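Long-range contacts in inositol dehydrogenase (Lactobacillus casei, PDB 4MKX), which probably oxidises scyllo-inositol, using NAD as the hydride acceptor: residues R142-Y147 and E301-A306; G258-T263 and Q276-N281. One frame throughout, in Å; residues are numbered along the deposited sequence.

Interaction 1: residues R142-Y147 and E301-A306; sequences RFDDSY and ERFAQA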
loop_
_atom_site.group_PDB
_atom_site.type_symbol
_atom_site.label_atom_id
_atom_site.label_comp_id
_atom_site.label_asym_id
_atom_site.label_seq_id
_atom_site.Cartn_x
_atom_site.Cartn_y
_atom_site.Cartn_z
ATOM N N ARG A 142 -11.567 2.634 -21.976
ATOM C CA ARG A 142 -12.939 2.211 -21.742
ATOM C C ARG A 142 -13.076 0.698 -21.629
ATOM O O ARG A 142 -14.094 0.210 -21.140
ATOM C CB ARG A 142 -13.866 2.721 -22.845
ATOM C CG ARG A 142 -13.926 4.236 -22.930
ATOM C CD ARG A 142 -15.120 4.621 -23.752
ATOM N NE ARG A 142 -15.157 6.039 -24.068
ATOM C CZ ARG A 142 -16.259 6.656 -24.465
ATOM N NH1 ARG A 142 -17.380 5.960 -24.575
ATOM N NH2 ARG A 142 -16.244 7.955 -24.735
ATOM N N PHE A 143 -12.062 -0.045 -22.077
ATOM C CA PHE A 143 -12.097 -1.506 -21.987
ATOM C C PHE A 143 -11.185 -2.082 -20.923
ATOM O O PHE A 143 -11.131 -3.294 -20.735
ATOM C CB PHE A 143 -11.759 -2.118 -23.347
ATOM C CG PHE A 143 -12.794 -1.832 -24.380
ATOM C CD1 PHE A 143 -12.733 -0.672 -25.130
ATOM C CD2 PHE A 143 -13.851 -2.708 -24.571
ATOM C CE1 PHE A 143 -13.700 -0.396 -26.078
ATOM C CE2 PHE A 143 -14.821 -2.432 -25.514
ATOM C CZ PHE A 143 -14.741 -1.277 -26.260
ATOM N N ASP A 144 -10.492 -1.212 -20.205
ATOM C CA ASP A 144 -9.565 -1.659 -19.177
ATOM C C ASP A 144 -10.338 -2.100 -17.940
ATOM O O ASP A 144 -11.275 -1.411 -17.526
ATOM C CB ASP A 144 -8.636 -0.495 -18.808
ATOM C CG ASP A 144 -7.720 -0.831 -17.665
ATOM O OD1 ASP A 144 -6.766 -1.615 -17.860
ATOM O OD2 ASP A 144 -7.932 -0.307 -16.556
ATOM N N ASP A 145 -9.948 -3.239 -17.361
ATOM C CA ASP A 145 -10.674 -3.804 -16.233
ATOM C C ASP A 145 -10.778 -2.845 -15.055
ATOM O O ASP A 145 -11.832 -2.754 -14.438
ATOM C CB ASP A 145 -10.058 -5.127 -15.780
ATOM C CG ASP A 145 -10.407 -6.286 -16.699
ATOM O OD1 ASP A 145 -11.401 -6.195 -17.459
ATOM O OD2 ASP A 145 -9.691 -7.306 -16.629
ATOM N N SER A 146 -9.706 -2.118 -14.745
ATOM C CA SER A 146 -9.753 -1.228 -13.580
ATOM C C SER A 146 -10.641 -0.004 -13.838
ATOM O O SER A 146 -11.416 0.414 -12.969
ATOM C CB SER A 146 -8.341 -0.825 -13.108
ATOM O OG SER A 146 -7.637 -1.971 -12.649
ATOM N N TYR A 147 -10.534 0.581 -15.024
ATOM C CA TYR A 147 -11.404 1.694 -15.394
ATOM C C TYR A 147 -12.870 1.268 -15.410
ATOM O O TYR A 147 -13.731 2.025 -14.956
ATOM C CB TYR A 147 -11.020 2.295 -16.756
ATOM C CG TYR A 147 -9.891 3.304 -16.652
ATOM C CD1 TYR A 147 -10.140 4.626 -16.312
ATOM C CD2 TYR A 147 -8.570 2.914 -16.847
ATOM C CE1 TYR A 147 -9.105 5.543 -16.197
ATOM C CE2 TYR A 147 -7.532 3.817 -16.720
ATOM C CZ TYR A 147 -7.801 5.134 -16.402
ATOM O OH TYR A 147 -6.764 6.045 -16.279
ATOM N N GLU A 301 2.606 -2.818 -21.878
ATOM C CA GLU A 301 2.514 -3.608 -20.661
ATOM C C GLU A 301 1.258 -3.241 -19.851
ATOM O O GLU A 301 0.494 -4.119 -19.438
ATOM C CB GLU A 301 3.772 -3.414 -19.813
ATOM C CG GLU A 301 3.697 -4.123 -18.475
ATOM C CD GLU A 301 4.932 -3.925 -17.618
ATOM O OE1 GLU A 301 5.068 -4.648 -16.611
ATOM O OE2 GLU A 301 5.765 -3.051 -17.936
ATOM N N ARG A 302 1.038 -1.952 -19.633
ATOM C CA ARG A 302 -0.081 -1.510 -18.794
ATOM C C ARG A 302 -1.425 -1.840 -19.437
ATOM O O ARG A 302 -2.366 -2.253 -18.758
ATOM C CB ARG A 302 0.012 -0.001 -18.545
ATOM C CG ARG A 302 -1.255 0.640 -17.948
ATOM C CD ARG A 302 -1.544 0.129 -16.513
ATOM N NE ARG A 302 -2.774 0.746 -16.005
ATOM C CZ ARG A 302 -3.999 0.248 -16.204
ATOM N NH1 ARG A 302 -4.157 -0.885 -16.889
ATOM N NH2 ARG A 302 -5.069 0.887 -15.723
ATOM N N PHE A 303 -1.529 -1.652 -20.749
ATOM C CA PHE A 303 -2.835 -1.762 -21.375
ATOM C C PHE A 303 -3.004 -2.972 -22.263
ATOM O O PHE A 303 -3.895 -3.003 -23.107
ATOM C CB PHE A 303 -3.203 -0.458 -22.109
ATOM C CG PHE A 303 -3.534 0.677 -21.176
ATOM C CD1 PHE A 303 -4.652 0.599 -20.352
ATOM C CD2 PHE A 303 -2.721 1.807 -21.106
ATOM C CE1 PHE A 303 -4.966 1.633 -19.474
ATOM C CE2 PHE A 303 -3.027 2.841 -20.237
ATOM C CZ PHE A 303 -4.145 2.755 -19.408
ATOM N N ALA A 304 -2.189 -3.998 -22.026
ATOM C CA ALA A 304 -2.286 -5.223 -22.818
ATOM C C ALA A 304 -3.695 -5.796 -22.869
ATOM O O ALA A 304 -4.197 -6.152 -23.943
ATOM C CB ALA A 304 -1.306 -6.263 -22.283
ATOM N N GLN A 305 -4.319 -5.913 -21.702
ATOM C CA GLN A 305 -5.673 -6.447 -21.598
ATOM C C GLN A 305 -6.686 -5.575 -22.315
ATOM O O GLN A 305 -7.570 -6.089 -23.006
ATOM C CB GLN A 305 -6.061 -6.604 -20.115
ATOM C CG GLN A 305 -7.533 -6.971 -19.894
ATOM C CD GLN A 305 -8.404 -5.756 -19.606
ATOM O OE1 GLN A 305 -8.107 -4.957 -18.712
ATOM N NE2 GLN A 305 -9.474 -5.602 -20.379
ATOM N N ALA A 306 -6.550 -4.262 -22.168
ATOM C CA ALA A 306 -7.495 -3.332 -22.785
ATOM C C ALA A 306 -7.444 -3.391 -24.305
ATOM O O ALA A 306 -8.473 -3.279 -24.966
ATOM C CB ALA A 306 -7.230 -1.915 -22.312
HETATM O O HOH W 1 -5.301 -3.155 -19.686
HETATM O O HOH W 2 -4.657 3.838 -14.964
#

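Interaction 2: residues G258-T263 and Q276-N281; sequences GYHVET and QVPEKN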
loop_
_atom_site.group_PDB
_atom_site.type_symbol
_atom_site.label_atom_id
_atom_site.label_comp_id
_atom_site.label_asym_id
_atom_site.label_seq_id
_atom_site.Cartn_x
_atom_site.Cartn_y
_atom_site.Cartn_z
ATOM N N GLY A 258 8.485 4.947 -14.366
ATOM C CA GLY A 258 7.807 4.115 -15.344
ATOM C C GLY A 258 6.682 4.859 -16.033
ATOM O O GLY A 258 6.718 6.080 -16.150
ATOM N N TYR A 259 5.680 4.111 -16.491
ATOM C CA TYR A 259 4.538 4.671 -17.200
ATOM C C TYR A 259 3.461 5.026 -16.189
ATOM O O TYR A 259 2.860 4.131 -15.584
ATOM C CB TYR A 259 4.010 3.612 -18.172
ATOM C CG TYR A 259 2.861 4.028 -19.071
ATOM C CD1 TYR A 259 2.927 5.175 -19.850
ATOM C CD2 TYR A 259 1.724 3.242 -19.160
ATOM C CE1 TYR A 259 1.877 5.537 -20.676
ATOM C CE2 TYR A 259 0.671 3.582 -19.987
ATOM C CZ TYR A 259 0.755 4.732 -20.748
ATOM O OH TYR A 259 -0.288 5.099 -21.577
ATOM N N HIS A 260 3.223 6.318 -15.984
ATOM C CA HIS A 260 2.294 6.725 -14.933
ATOM C C HIS A 260 0.995 7.210 -15.543
ATOM O O HIS A 260 0.925 8.315 -16.075
ATOM C CB HIS A 260 2.881 7.814 -14.042
ATOM C CG HIS A 260 2.052 8.098 -12.826
ATOM N ND1 HIS A 260 2.390 7.640 -11.569
ATOM C CD2 HIS A 260 0.883 8.766 -12.678
ATOM C CE1 HIS A 260 1.484 8.041 -10.696
ATOM N NE2 HIS A 260 0.559 8.730 -11.341
ATOM N N VAL A 261 -0.029 6.369 -15.474
ATOM C CA VAL A 261 -1.375 6.747 -15.898
ATOM C C VAL A 261 -2.291 6.507 -14.712
ATOM O O VAL A 261 -2.425 5.383 -14.224
ATOM C CB VAL A 261 -1.839 5.941 -17.114
ATOM C CG1 VAL A 261 -3.305 6.189 -17.396
ATOM C CG2 VAL A 261 -1.026 6.352 -18.331
ATOM N N GLU A 262 -2.879 7.580 -14.218
ATOM C CA GLU A 262 -3.611 7.544 -12.964
ATOM C C GLU A 262 -4.829 8.431 -13.147
ATOM O O GLU A 262 -4.735 9.493 -13.759
ATOM C CB GLU A 262 -2.745 8.102 -11.826
ATOM C CG GLU A 262 -3.468 8.197 -10.466
ATOM C CD GLU A 262 -2.735 9.039 -9.461
ATOM O OE1 GLU A 262 -1.710 9.665 -9.827
ATOM O OE2 GLU A 262 -3.184 9.102 -8.288
ATOM N N THR A 263 -5.979 7.978 -12.654
ATOM C CA THR A 263 -7.186 8.799 -12.700
ATOM C C THR A 263 -7.850 8.785 -11.343
ATOM O O THR A 263 -8.136 7.726 -10.787
ATOM C CB THR A 263 -8.161 8.278 -13.760
ATOM O OG1 THR A 263 -7.508 8.325 -15.032
ATOM C CG2 THR A 263 -9.393 9.166 -13.836
ATOM N N GLN A 276 -3.335 4.667 -8.528
ATOM C CA GLN A 276 -2.645 5.630 -7.677
ATOM C C GLN A 276 -1.137 5.521 -7.869
ATOM O O GLN A 276 -0.438 6.537 -8.003
ATOM C CB GLN A 276 -3.034 5.312 -6.237
ATOM C CG GLN A 276 -2.392 6.147 -5.184
ATOM C CD GLN A 276 -3.077 5.966 -3.858
ATOM O OE1 GLN A 276 -3.841 6.821 -3.442
ATOM N NE2 GLN A 276 -2.803 4.851 -3.182
ATOM N N VAL A 277 -0.641 4.285 -7.902
ATOM C CA VAL A 277 0.709 4.028 -8.386
ATOM C C VAL A 277 0.638 2.887 -9.396
ATOM O O VAL A 277 -0.235 2.015 -9.303
ATOM C CB VAL A 277 1.680 3.703 -7.238
ATOM C CG1 VAL A 277 1.887 4.930 -6.332
ATOM C CG2 VAL A 277 1.160 2.524 -6.439
ATOM N N PRO A 278 1.530 2.896 -10.394
ATOM C CA PRO A 278 1.368 1.908 -11.465
ATOM C C PRO A 278 1.975 0.553 -11.115
ATOM O O PRO A 278 3.038 0.205 -11.626
ATOM C CB PRO A 278 2.128 2.534 -12.639
ATOM C CG PRO A 278 3.144 3.456 -12.005
ATOM C CD PRO A 278 2.532 3.940 -10.706
ATOM N N GLU A 279 1.296 -0.210 -10.268
ATOM C CA GLU A 279 1.822 -1.497 -9.822
ATOM C C GLU A 279 2.000 -2.471 -10.987
ATOM O O GLU A 279 1.078 -2.676 -11.790
ATOM C CB GLU A 279 0.872 -2.115 -8.798
ATOM C CG GLU A 279 0.531 -1.199 -7.655
ATOM C CD GLU A 279 -0.676 -1.673 -6.869
ATOM O OE1 GLU A 279 -1.246 -2.731 -7.213
ATOM O OE2 GLU A 279 -1.047 -0.984 -5.900
ATOM N N LYS A 280 3.179 -3.087 -11.074
ATOM C CA LYS A 280 3.479 -4.052 -12.141
ATOM C C LYS A 280 2.723 -5.370 -11.989
ATOM O O LYS A 280 2.237 -5.947 -12.967
ATOM C CB LYS A 280 4.983 -4.375 -12.140
ATOM C CG LYS A 280 5.449 -5.227 -13.319
ATOM C CD LYS A 280 6.953 -5.459 -13.267
ATOM C CE LYS A 280 7.422 -6.274 -14.449
ATOM N NZ LYS A 280 7.181 -5.514 -15.698
ATOM N N ASN A 281 2.640 -5.843 -10.751
ATOM C CA ASN A 281 2.143 -7.184 -10.456
ATOM C C ASN A 281 1.869 -7.274 -8.957
ATOM O O ASN A 281 1.732 -6.241 -8.314
ATOM C CB ASN A 281 3.147 -8.243 -10.899
ATOM C CG ASN A 281 4.537 -8.027 -10.321
ATOM O OD1 ASN A 281 4.700 -7.487 -9.230
ATOM N ND2 ASN A 281 5.551 -8.428 -11.082
#

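Interaction 1: residues R142-Y147 and E301-A306
The backbones come together at D144 and A306, with CA atoms 4.5 Å apart, where the start of helix 145-155 meets the first turn of helix 304-319. The motif is a helix N-cap that also carries a salt bridge. D144 lies just before helix 145-155. D144 OD2 accepts from Y147 N at 3.1 Å and, weakly, from S146 N. R302 grips the same carboxylate end-on, with R302 NH1 to D144 OD1 at 2.9 Å and R302 NH2 to D144 OD2 at 3.2 Å. The two oxygens lie near the guanidinium plane. The nitrogens, however, come from above the carboxylate plane, and the two planes are 55° apart. R302 NH2 and Y147 N reach OD2 from opposite faces of the carboxylate plane. The CG of D144 is anti to its backbone N (chi1 175°), which turns the carboxylate toward both the helix start and the arginine. With an alanine here, R302 would probably lose its charged mate and be freer to turn, and Y147 N would lose its cap. The R302 chain bends at chi2 and folds over F303. CG of R302 lies 3.6 Å above the centre of that ring, while F303 CE1 sits over the guanidinium. A water accepts from A306 N and also meets D144 OD1. The methyl of A306 packs against CA and CB of D144. Q305 fixes the backbone on both sides of D144. Its amide stacks on the carboxylate of D145, planes 10° apart, and D145 OD1 is salt-bridged to R148. Q305 OE1 accepts from D145 N at 2.9 Å, and Q305 NE2, which also bonds S309 OG, donates to F143 O at 2.9 Å.

Interaction 2: residues G258-T263 and Q276-N281
The side chains of H260 and P278 cross at about a right angle. H260 begins strand 260-267 of the mixed sheet of the C-terminal domain. P278 is the centre of an inverse gamma turn in the loop that follows strand 271-274. The turn is closed by E279 N donating to V277 O at 2.9 Å. The loop still runs beside strand 260-267, with Q276 level with E262 and P278 level with H260. P278 CD is 3.8 Å from H260 ND1 and meets the imidazole obliquely. Elsewhere on the same pyrrolidine ring, P278 CB is 3.4 Å from Y259 O. H260 and E262 alternate with V261, so they leave the strand on one side. In both, CG is anti to the backbone N, and this brings the two side chains together. H260 NE2 donates to E262 OE1 at 2.9 Å, and the bond is nearly straight (167°). The oxygen lies in the imidazole plane, but NE2 reaches it on the anti side, 34° out of the carboxylate plane. This His-carboxylate bond limits rotation of the ring. At its other nitrogen, H260 ND1 is hydrogen-bonded to H257 NE2. The extended chain of E262 ends beside the backbone of Q276, with E262 OE2 3.6 Å from Q276 CA. Two arginines probably stabilise the negative charge of this buried carboxylate: R166 at OE2, and R273 of a third subunit at OE1. That same R273 also hydrogen-bonds Q276 O, which ties this packing to the tetramer. CB of Q276 points away from the strand, and its OE1 accepts from R273 of its own chain. Q276 O also approaches the imidazole obliquely, 3.6 Å from H260 CE1.

How the interactions relate
Interaction 1 and interaction 2 have centres 12 Å apart, on the same side of the chain's centre. Both segments of interaction 2 fall in sequence between the two of interaction 1. The order is thus start of helix 145-155, strand 260-267, the loop 276-281, then helices 299-302 and 304-319. The two contacts touch directly. K280 NZ forms a salt bridge with E301 OE1, Y147 OH probably hydrogen-bonds T263 OG1, and R302 CB packs on the Y259 ring. They join helices 145-155 and 299-302 to strand 260-267, the residue before it and the loop 276-281. Both contacts reach the second subunit, so this region links the fold to the four-chain assembly.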